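Long-range contacts in hydroquinone dioxygenase large subunit (Pseudomonas sp., PDB 4ZXA), which probably catalyses ring-opening oxidation of hydroquinone as the large subunit of a two-subunit, iron(II)-dependent 1,2-dioxygenase: residues G35-S40 / V114-N119; H59-D64 / N84-I89; C238-F243 / N318-L323. One frame throughout, in Å; residues are numbered along the deposited sequence. Where two conformers were deposited one is given.

Interaction 1 of 3, residues G35-S40 / V114-N119; sequences GAFELS and VNYTEN
E118 OE1 is gripped by two donors that reach it from opposite faces of its carboxylate plane. A36 N gives a hydrogen bond of 2.9 Å to E118 OE1 on the syn side, fairly straight at 159°. Y116 OH, on the same strand as its acceptor, donates to E118 OE1 over 2.6 Å from above that plane. Y116 and E118 both carry CG anti to the backbone N (chi1 177° for E118), and the glutamate then runs on extended, so that phenol and carboxylate reach the turn at G35-A36 together. E118 OE2 lies 3.5 Å from G35 CA; the glycine, with its positive phi, puts no side chain into the path of the carboxylate. A36 CB closes in beside the phenol, 3.4 Å from Y116 OH. Next along the strand from A36, F37 forms an offset edge-to-face pair with Y116, centroids 5.3 Å apart and planes at 62°, the edge of Y116 toward the face of F37. Their nearest atoms are F37 CZ and Y116 CD2, at 3.5 Å. On its way out, E118 CB also passes F37 CE2. W50 packs on Y116, and L100 of strand 97-102 on F37. The contact is a sheet-to-sheet one: the tight link between the antiparallel strands 32-34 and 37-41 docks on strand 116-121, an outermost strand of the large antiparallel sheet.

Interaction 2 of 3, residues H59-D64 / N84-I89; sequences HLIPAD and NFDHVI
H59 and I61, side chains reaching from one strand toward the loop 84-89, converge on the carboxylate of D86. The imidazole meets it edge on: H59 NE2 donates to the syn lone pair of D86 OD2 over 2.7 Å at 173°, and the oxygen lies almost in the ring plane. Ring and carboxylate are themselves turned 74° apart. With CG anti to the backbone N (chi1 179°), H59 stretches out from the strand far enough to put NE2 at the acid. One face of the ring is covered by V88, whose CG2 makes a CH-pi contact 3.8 Å from the centroid of H59. I61 flanks the same oxygen with carbon, its CG1 3.2 Å from D86 OD2, and its CD1 continues to I89 CG1 at 4.0 Å and, more loosely, to F85 CB. The other carboxylate oxygen stays within its own loop. D86 OD1 accepts from V88 N at 2.7 Å, above the carboxylate plane, and from I89 N at 3.0 Å, closing an Asx turn and an Asx motif. Behind I61 and F85 stands F66 of helix 63-75, while W50 and I48 border H59 and I89. Each carboxylate oxygen thus has a separate task, OD1 shaping the loop and OD2 holding the histidine; the acid would probably steady a protonated imidazole, and the two backbone N-H groups would partly offset its charge.

Interaction 3 of 3, residues C238-F243 / N318-L323; sequences CKASLF and NATPNL
An antiparallel bridge between strand 241-249 and the end of strand 310-318, where the chain leaves the sheet through an Asx turn, brings these segments together. S241 and N318 form a non-hydrogen-bonded pair, and next to it A319 N donates to A240 O over 2.8 Å at a nearly linear 178°. The same carbonyl oxygen receives a CA-H...O contact from N318 CA at 3.5 Å. A240 belongs to the type II' turn C238-S241, and its methyl points at the polar end of the Asx turn: A240 CB is 3.3 Å from T320 OG1 and 3.6 Å from N318 OD1. The N318 side chain runs anti to the backbone N (chi1 -179°), carrying its amide forward beside T320. There N318 OD1 accepts from T320 OG1 at 2.7 Å, somewhat tilted from the carbonyl plane, and from T320 N at 3.2 Å, well above it. L242 CD1 adds an apolar touch on A319 CB at 4.0 Å. N318 ND2 is bonded to N58 of the small subunit, whose Y61 packs on A240. A leucine in place of N318 would probably leave T320 N and T320 OG1 without their acceptor and N58 of the small subunit without its donor. The N318 amide is used at both ends: the oxygen fixes how the chain leaves the strand and the nitrogen reaches the small subunit, while the hydrogen bond to A240 is a backbone one.

How the interactions relate
From the N terminus, interaction 1 opens at residues 35-40, at the tight link between strands 32-34 and 37-41 of the N-terminal antiparallel sheet, and closes at 114-119, on an outermost strand of the large one. Nested within that loop, interaction 2 joins 59-64, where strand 55-62 passes into helix 63-75, to the loop between strands 82-84 and 89-93. Both thus tie the N-terminal sheet to the large sheet, with centres 13 Å apart but no touch. Interaction 3 follows in series at the end of a third sheet, where strand 310-318 runs out next to the start of strand 241-249, alongside the small subunit. It lies about 31 Å from interaction 2, centre to centre, across the chain's centre.

Interaction 1 of 3, residues G35-S40 / V114-N119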
loop_
_atom_site.group_PDB
_atom_site.type_symbol
_atom_site.label_atom_id
_atom_site.label_comp_id
_atom_site.label_asym_id
_atom_site.label_seq_id
_atom_site.Cartn_x
_atom_site.Cartn_y
_atom_site.Cartn_z
ATOM N N GLY E 35 -1.203 26.912 1.460
ATOM C CA GLY E 35 -1.255 27.540 0.156
ATOM C C GLY E 35 -2.469 26.988 -0.549
ATOM O O GLY E 35 -3.571 27.026 -0.018
ATOM N N ALA E 36 -2.273 26.433 -1.733
ATOM C CA ALA E 36 -3.405 26.002 -2.537
ATOM C C ALA E 36 -3.816 24.563 -2.266
ATOM O O ALA E 36 -4.740 24.061 -2.915
ATOM C CB ALA E 36 -3.114 26.207 -4.028
ATOM N N PHE E 37 -3.136 23.904 -1.325
ATOM C CA PHE E 37 -3.445 22.514 -0.986
ATOM C C PHE E 37 -4.507 22.447 0.099
ATOM O O PHE E 37 -4.501 23.236 1.032
ATOM C CB PHE E 37 -2.197 21.760 -0.473
ATOM C CG PHE E 37 -1.202 21.416 -1.536
ATOM C CD1 PHE E 37 -1.409 20.346 -2.372
ATOM C CD2 PHE E 37 -0.048 22.156 -1.688
ATOM C CE1 PHE E 37 -0.488 20.021 -3.355
ATOM C CE2 PHE E 37 0.867 21.838 -2.666
ATOM C CZ PHE E 37 0.642 20.766 -3.500
ATOM N N GLU E 38 -5.394 21.473 -0.001
ATOM C CA GLU E 38 -6.298 21.178 1.090
ATOM C C GLU E 38 -6.055 19.768 1.588
ATOM O O GLU E 38 -6.136 18.801 0.824
ATOM C CB GLU E 38 -7.749 21.304 0.649
ATOM C CG GLU E 38 -8.587 22.119 1.602
ATOM C CD GLU E 38 -9.906 21.465 1.937
ATOM O OE1 GLU E 38 -10.033 20.228 1.758
ATOM O OE2 GLU E 38 -10.820 22.195 2.383
ATOM N N LEU E 39 -5.759 19.659 2.875
ATOM C CA LEU E 39 -5.556 18.366 3.500
ATOM C C LEU E 39 -6.680 18.006 4.488
ATOM O O LEU E 39 -6.898 18.716 5.481
ATOM C CB LEU E 39 -4.196 18.343 4.201
ATOM C CG LEU E 39 -3.046 18.669 3.250
ATOM C CD1 LEU E 39 -2.705 20.144 3.291
ATOM C CD2 LEU E 39 -1.826 17.817 3.597
ATOM N N SER E 40 -7.382 16.905 4.216
ATOM C CA SER E 40 -8.399 16.406 5.137
ATOM C C SER E 40 -8.279 14.902 5.269
ATOM O O SER E 40 -7.660 14.256 4.430
ATOM C CB SER E 40 -9.793 16.742 4.626
ATOM O OG SER E 40 -10.096 15.960 3.488
ATOM N N VAL E 114 -1.677 17.617 -14.834
ATOM C CA VAL E 114 -2.603 17.651 -13.704
ATOM C C VAL E 114 -1.866 17.752 -12.368
ATOM O O VAL E 114 -2.464 17.630 -11.296
ATOM C CB VAL E 114 -3.506 16.410 -13.652
ATOM C CG1 VAL E 114 -4.285 16.265 -14.948
ATOM C CG2 VAL E 114 -2.680 15.171 -13.378
ATOM N N ASN E 115 -0.561 17.964 -12.437
ATOM C CA ASN E 115 0.243 18.095 -11.242
ATOM C C ASN E 115 0.212 19.523 -10.704
ATOM O O ASN E 115 -0.129 20.461 -11.412
ATOM C CB ASN E 115 1.681 17.716 -11.568
ATOM C CG ASN E 115 2.230 18.499 -12.750
ATOM O OD1 ASN E 115 1.728 18.392 -13.874
ATOM N ND2 ASN E 115 3.270 19.288 -12.502
ATOM N N TYR E 116 0.590 19.686 -9.446
ATOM C CA TYR E 116 0.799 21.012 -8.885
ATOM C C TYR E 116 1.920 20.985 -7.844
ATOM O O TYR E 116 2.033 20.033 -7.066
ATOM C CB TYR E 116 -0.500 21.536 -8.269
ATOM C CG TYR E 116 -0.369 22.856 -7.545
ATOM C CD1 TYR E 116 -0.340 24.066 -8.241
ATOM C CD2 TYR E 116 -0.304 22.897 -6.162
ATOM C CE1 TYR E 116 -0.235 25.283 -7.562
ATOM C CE2 TYR E 116 -0.202 24.099 -5.478
ATOM C CZ TYR E 116 -0.162 25.290 -6.177
ATOM O OH TYR E 116 -0.052 26.466 -5.468
ATOM N N THR E 117 2.742 22.030 -7.836
ATOM C CA THR E 117 3.782 22.193 -6.816
ATOM C C THR E 117 3.682 23.590 -6.223
ATOM O O THR E 117 3.371 24.533 -6.944
ATOM C CB THR E 117 5.201 22.082 -7.410
ATOM O OG1 THR E 117 5.271 20.984 -8.325
ATOM C CG2 THR E 117 6.241 21.923 -6.289
ATOM N N GLU E 118 3.950 23.727 -4.925
ATOM C CA GLU E 118 4.000 25.043 -4.294
ATOM C C GLU E 118 5.102 25.094 -3.252
ATOM O O GLU E 118 5.313 24.127 -2.528
ATOM C CB GLU E 118 2.664 25.420 -3.644
ATOM C CG GLU E 118 2.740 26.766 -2.913
ATOM C CD GLU E 118 1.379 27.356 -2.577
ATOM O OE1 GLU E 118 0.349 26.735 -2.930
ATOM O OE2 GLU E 118 1.342 28.449 -1.965
ATOM N N ASN E 119 5.794 26.227 -3.178
ATOM C CA ASN E 119 6.949 26.382 -2.294
ATOM C C ASN E 119 6.568 27.005 -0.958
ATOM O O ASN E 119 5.655 27.822 -0.894
ATOM C CB ASN E 119 8.019 27.220 -2.980
ATOM C CG ASN E 119 9.336 27.207 -2.234
ATOM O OD1 ASN E 119 9.646 28.128 -1.477
ATOM N ND2 ASN E 119 10.125 26.162 -2.446
#

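Interaction 2 of 3, residues H59-D64 / N84-I89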
loop_
_atom_site.group_PDB
_atom_site.type_symbol
_atom_site.label_atom_id
_atom_site.label_comp_id
_atom_site.label_asym_id
_atom_site.label_seq_id
_atom_site.Cartn_x
_atom_site.Cartn_y
_atom_site.Cartn_z
ATOM N N HIS E 59 -6.627 13.200 -4.345
ATOM C CA HIS E 59 -5.904 11.954 -4.211
ATOM C C HIS E 59 -6.036 11.375 -2.797
ATOM O O HIS E 59 -5.914 12.087 -1.798
ATOM C CB HIS E 59 -4.446 12.160 -4.607
ATOM C CG HIS E 59 -3.613 10.931 -4.471
ATOM N ND1 HIS E 59 -3.706 9.872 -5.345
ATOM C CD2 HIS E 59 -2.673 10.587 -3.558
ATOM C CE1 HIS E 59 -2.855 8.932 -4.986
ATOM N NE2 HIS E 59 -2.213 9.340 -3.907
ATOM N N LEU E 60 -6.306 10.080 -2.719
ATOM C CA LEU E 60 -6.474 9.431 -1.432
ATOM C C LEU E 60 -5.233 8.630 -1.057
ATOM O O LEU E 60 -4.614 7.980 -1.901
ATOM C CB LEU E 60 -7.691 8.501 -1.446
ATOM C CG LEU E 60 -9.096 8.999 -1.091
ATOM C CD1 LEU E 60 -9.159 10.509 -0.870
ATOM C CD2 LEU E 60 -10.083 8.550 -2.158
ATOM N N ILE E 61 -4.880 8.692 0.220
ATOM C CA ILE E 61 -3.859 7.835 0.783
ATOM C C ILE E 61 -4.384 7.266 2.101
ATOM O O ILE E 61 -4.849 8.017 2.956
ATOM C CB ILE E 61 -2.555 8.613 1.028
ATOM C CG1 ILE E 61 -2.086 9.278 -0.266
ATOM C CG2 ILE E 61 -1.489 7.707 1.595
ATOM C CD1 ILE E 61 -0.928 10.238 -0.068
ATOM N N PRO E 62 -4.327 5.936 2.261
ATOM C CA PRO E 62 -4.733 5.273 3.514
ATOM C C PRO E 62 -4.084 5.969 4.715
ATOM O O PRO E 62 -2.887 6.256 4.670
ATOM C CB PRO E 62 -4.158 3.863 3.370
ATOM C CG PRO E 62 -4.078 3.650 1.873
ATOM C CD PRO E 62 -3.735 4.999 1.292
ATOM N N ALA E 63 -4.865 6.216 5.765
ATOM C CA ALA E 63 -4.468 7.097 6.858
ATOM C C ALA E 63 -3.226 6.631 7.594
ATOM O O ALA E 63 -2.421 7.456 8.040
ATOM C CB ALA E 63 -5.627 7.281 7.840
ATOM N N ASP E 64 -3.071 5.321 7.753
ATOM C CA ASP E 64 -1.866 4.838 8.412
ATOM C C ASP E 64 -0.626 5.103 7.549
ATOM O O ASP E 64 0.363 5.626 8.042
ATOM C CB ASP E 64 -1.969 3.371 8.848
ATOM C CG ASP E 64 -2.279 2.427 7.698
ATOM O OD1 ASP E 64 -2.666 2.902 6.606
ATOM O OD2 ASP E 64 -2.145 1.191 7.903
ATOM N N ASN E 84 8.893 10.948 -0.773
ATOM C CA ASN E 84 7.621 10.643 -1.396
ATOM C C ASN E 84 6.724 9.821 -0.486
ATOM O O ASN E 84 7.128 8.750 0.004
ATOM C CB ASN E 84 7.824 9.920 -2.716
ATOM C CG ASN E 84 8.597 10.751 -3.719
ATOM O OD1 ASN E 84 9.809 10.590 -3.870
ATOM N ND2 ASN E 84 7.903 11.629 -4.417
ATOM N N PHE E 85 5.518 10.350 -0.250
ATOM C CA PHE E 85 4.525 9.705 0.593
ATOM C C PHE E 85 4.010 8.533 -0.192
ATOM O O PHE E 85 3.685 7.493 0.353
ATOM C CB PHE E 85 3.367 10.655 0.859
ATOM C CG PHE E 85 3.637 11.661 1.928
ATOM C CD1 PHE E 85 4.888 12.236 2.060
ATOM C CD2 PHE E 85 2.623 12.047 2.796
ATOM C CE1 PHE E 85 5.139 13.187 3.053
ATOM C CE2 PHE E 85 2.851 12.981 3.791
ATOM C CZ PHE E 85 4.120 13.565 3.921
ATOM N N ASP E 86 3.915 8.742 -1.496
ATOM C CA ASP E 86 3.502 7.718 -2.436
ATOM C C ASP E 86 3.790 8.288 -3.817
ATOM O O ASP E 86 4.440 9.318 -3.934
ATOM C CB ASP E 86 2.031 7.296 -2.245
ATOM C CG ASP E 86 1.025 8.340 -2.742
ATOM O OD1 ASP E 86 1.423 9.379 -3.329
ATOM O OD2 ASP E 86 -0.189 8.105 -2.560
ATOM N N HIS E 87 3.325 7.628 -4.869
ATOM C CA HIS E 87 3.725 8.023 -6.214
ATOM C C HIS E 87 3.075 9.316 -6.710
ATOM O O HIS E 87 3.284 9.722 -7.854
ATOM C CB HIS E 87 3.510 6.874 -7.200
ATOM C CG HIS E 87 4.414 5.707 -6.957
ATOM N ND1 HIS E 87 4.092 4.684 -6.093
ATOM C CD2 HIS E 87 5.641 5.417 -7.449
ATOM C CE1 HIS E 87 5.079 3.806 -6.068
ATOM N NE2 HIS E 87 6.029 4.226 -6.885
ATOM N N VAL E 88 2.298 9.962 -5.850
ATOM C CA VAL E 88 1.705 11.246 -6.197
ATOM C C VAL E 88 2.207 12.381 -5.307
ATOM O O VAL E 88 2.574 13.436 -5.804
ATOM C CB VAL E 88 0.167 11.175 -6.134
ATOM C CG1 VAL E 88 -0.445 12.528 -6.414
ATOM C CG2 VAL E 88 -0.332 10.143 -7.127
ATOM N N ILE E 89 2.241 12.149 -3.998
ATOM C CA ILE E 89 2.470 13.207 -3.023
ATOM C C ILE E 89 3.858 13.175 -2.399
ATOM O O ILE E 89 4.337 12.126 -1.992
ATOM C CB ILE E 89 1.434 13.125 -1.882
ATOM C CG1 ILE E 89 0.020 13.327 -2.431
ATOM C CG2 ILE E 89 1.745 14.151 -0.823
ATOM C CD1 ILE E 89 -0.213 14.710 -3.042
#

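Interaction 3 of 3, residues C238-F243 / N318-L323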
loop_
_atom_site.group_PDB
_atom_site.type_symbol
_atom_site.label_atom_id
_atom_site.label_comp_id
_atom_site.label_asym_id
_atom_site.label_seq_id
_atom_site.Cartn_x
_atom_site.Cartn_y
_atom_site.Cartn_z
ATOM N N CYS E 238 32.229 12.686 14.079
ATOM C CA CYS E 238 33.603 12.969 13.693
ATOM C C CYS E 238 33.614 14.125 12.674
ATOM O O CYS E 238 33.663 13.906 11.451
ATOM C CB CYS E 238 34.261 11.714 13.110
ATOM S SG CYS E 238 35.905 11.983 12.405
ATOM N N LYS E 239 33.549 15.352 13.186
ATOM C CA LYS E 239 33.355 16.528 12.342
ATOM C C LYS E 239 32.065 16.395 11.512
ATOM O O LYS E 239 30.990 16.192 12.078
ATOM C CB LYS E 239 34.584 16.765 11.460
ATOM C CG LYS E 239 35.830 17.111 12.267
ATOM C CD LYS E 239 36.888 17.848 11.451
ATOM C CE LYS E 239 38.185 17.991 12.262
ATOM N NZ LYS E 239 39.196 18.901 11.635
ATOM N N ALA E 240 32.166 16.492 10.184
ATOM C CA ALA E 240 30.974 16.418 9.342
ATOM C C ALA E 240 30.425 14.989 9.218
ATOM O O ALA E 240 29.278 14.792 8.818
ATOM C CB ALA E 240 31.241 17.012 7.951
ATOM N N SER E 241 31.258 14.002 9.544
ATOM C CA SER E 241 30.883 12.590 9.474
ATOM C C SER E 241 30.014 12.194 10.667
ATOM O O SER E 241 30.429 12.334 11.824
ATOM C CB SER E 241 32.140 11.727 9.453
ATOM O OG SER E 241 31.813 10.361 9.582
ATOM N N LEU E 242 28.802 11.718 10.385
ATOM C CA LEU E 242 27.886 11.282 11.441
ATOM C C LEU E 242 27.474 9.810 11.278
ATOM O O LEU E 242 27.021 9.374 10.205
ATOM C CB LEU E 242 26.630 12.150 11.483
ATOM C CG LEU E 242 26.740 13.670 11.435
ATOM C CD1 LEU E 242 25.349 14.297 11.309
ATOM C CD2 LEU E 242 27.468 14.221 12.645
ATOM N N PHE E 243 27.640 9.042 12.345
ATOM C CA PHE E 243 27.054 7.710 12.392
ATOM C C PHE E 243 25.610 7.823 12.901
ATOM O O PHE E 243 25.378 8.290 14.018
ATOM C CB PHE E 243 27.896 6.781 13.266
ATOM C CG PHE E 243 28.966 6.045 12.506
ATOM C CD1 PHE E 243 29.282 6.402 11.201
ATOM C CD2 PHE E 243 29.637 4.973 13.082
ATOM C CE1 PHE E 243 30.264 5.706 10.486
ATOM C CE2 PHE E 243 30.612 4.280 12.375
ATOM C CZ PHE E 243 30.929 4.645 11.081
ATOM N N ASN E 318 26.835 12.662 5.957
ATOM C CA ASN E 318 27.848 13.686 5.784
ATOM C C ASN E 318 27.188 15.060 5.842
ATOM O O ASN E 318 26.511 15.470 4.910
ATOM C CB ASN E 318 28.565 13.493 4.446
ATOM C CG ASN E 318 29.663 14.532 4.215
ATOM O OD1 ASN E 318 29.857 15.439 5.025
ATOM N ND2 ASN E 318 30.383 14.396 3.108
ATOM N N ALA E 319 27.393 15.768 6.941
ATOM C CA ALA E 319 26.670 17.000 7.213
ATOM C C ALA E 319 27.359 18.266 6.663
ATOM O O ALA E 319 27.127 19.375 7.153
ATOM C CB ALA E 319 26.436 17.128 8.708
ATOM N N THR E 320 28.198 18.097 5.647
ATOM C CA THR E 320 28.862 19.218 4.993
ATOM C C THR E 320 27.875 20.089 4.184
ATOM O O THR E 320 27.192 19.600 3.279
ATOM C CB THR E 320 29.983 18.708 4.063
ATOM O OG1 THR E 320 30.930 17.933 4.819
ATOM C CG2 THR E 320 30.684 19.876 3.388
ATOM N N PRO E 321 27.828 21.392 4.489
ATOM C CA PRO E 321 26.808 22.316 3.974
ATOM C C PRO E 321 26.741 22.471 2.445
ATOM O O PRO E 321 25.637 22.633 1.922
ATOM C CB PRO E 321 27.203 23.651 4.615
ATOM C CG PRO E 321 28.028 23.285 5.818
ATOM C CD PRO E 321 28.771 22.070 5.398
ATOM N N ASN E 322 27.868 22.434 1.738
ATOM C CA ASN E 322 27.833 22.743 0.305
ATOM C C ASN E 322 27.687 21.527 -0.615
ATOM O O ASN E 322 27.992 21.598 -1.808
ATOM C CB ASN E 322 29.033 23.610 -0.108
ATOM C CG ASN E 322 30.351 22.826 -0.147
ATOM O OD1 ASN E 322 30.444 21.717 0.375
ATOM N ND2 ASN E 322 31.367 23.401 -0.785
ATOM N N LEU E 323 27.214 20.414 -0.059
ATOM C CA LEU E 323 27.014 19.189 -0.846
ATOM C C LEU E 323 26.195 19.404 -2.126
ATOM O O LEU E 323 26.613 18.982 -3.198
ATOM C CB LEU E 323 26.415 18.062 0.007
ATOM C CG LEU E 323 27.397 17.078 0.677
ATOM C CD1 LEU E 323 28.827 17.585 0.666
ATOM C CD2 LEU E 323 26.967 16.751 2.102
#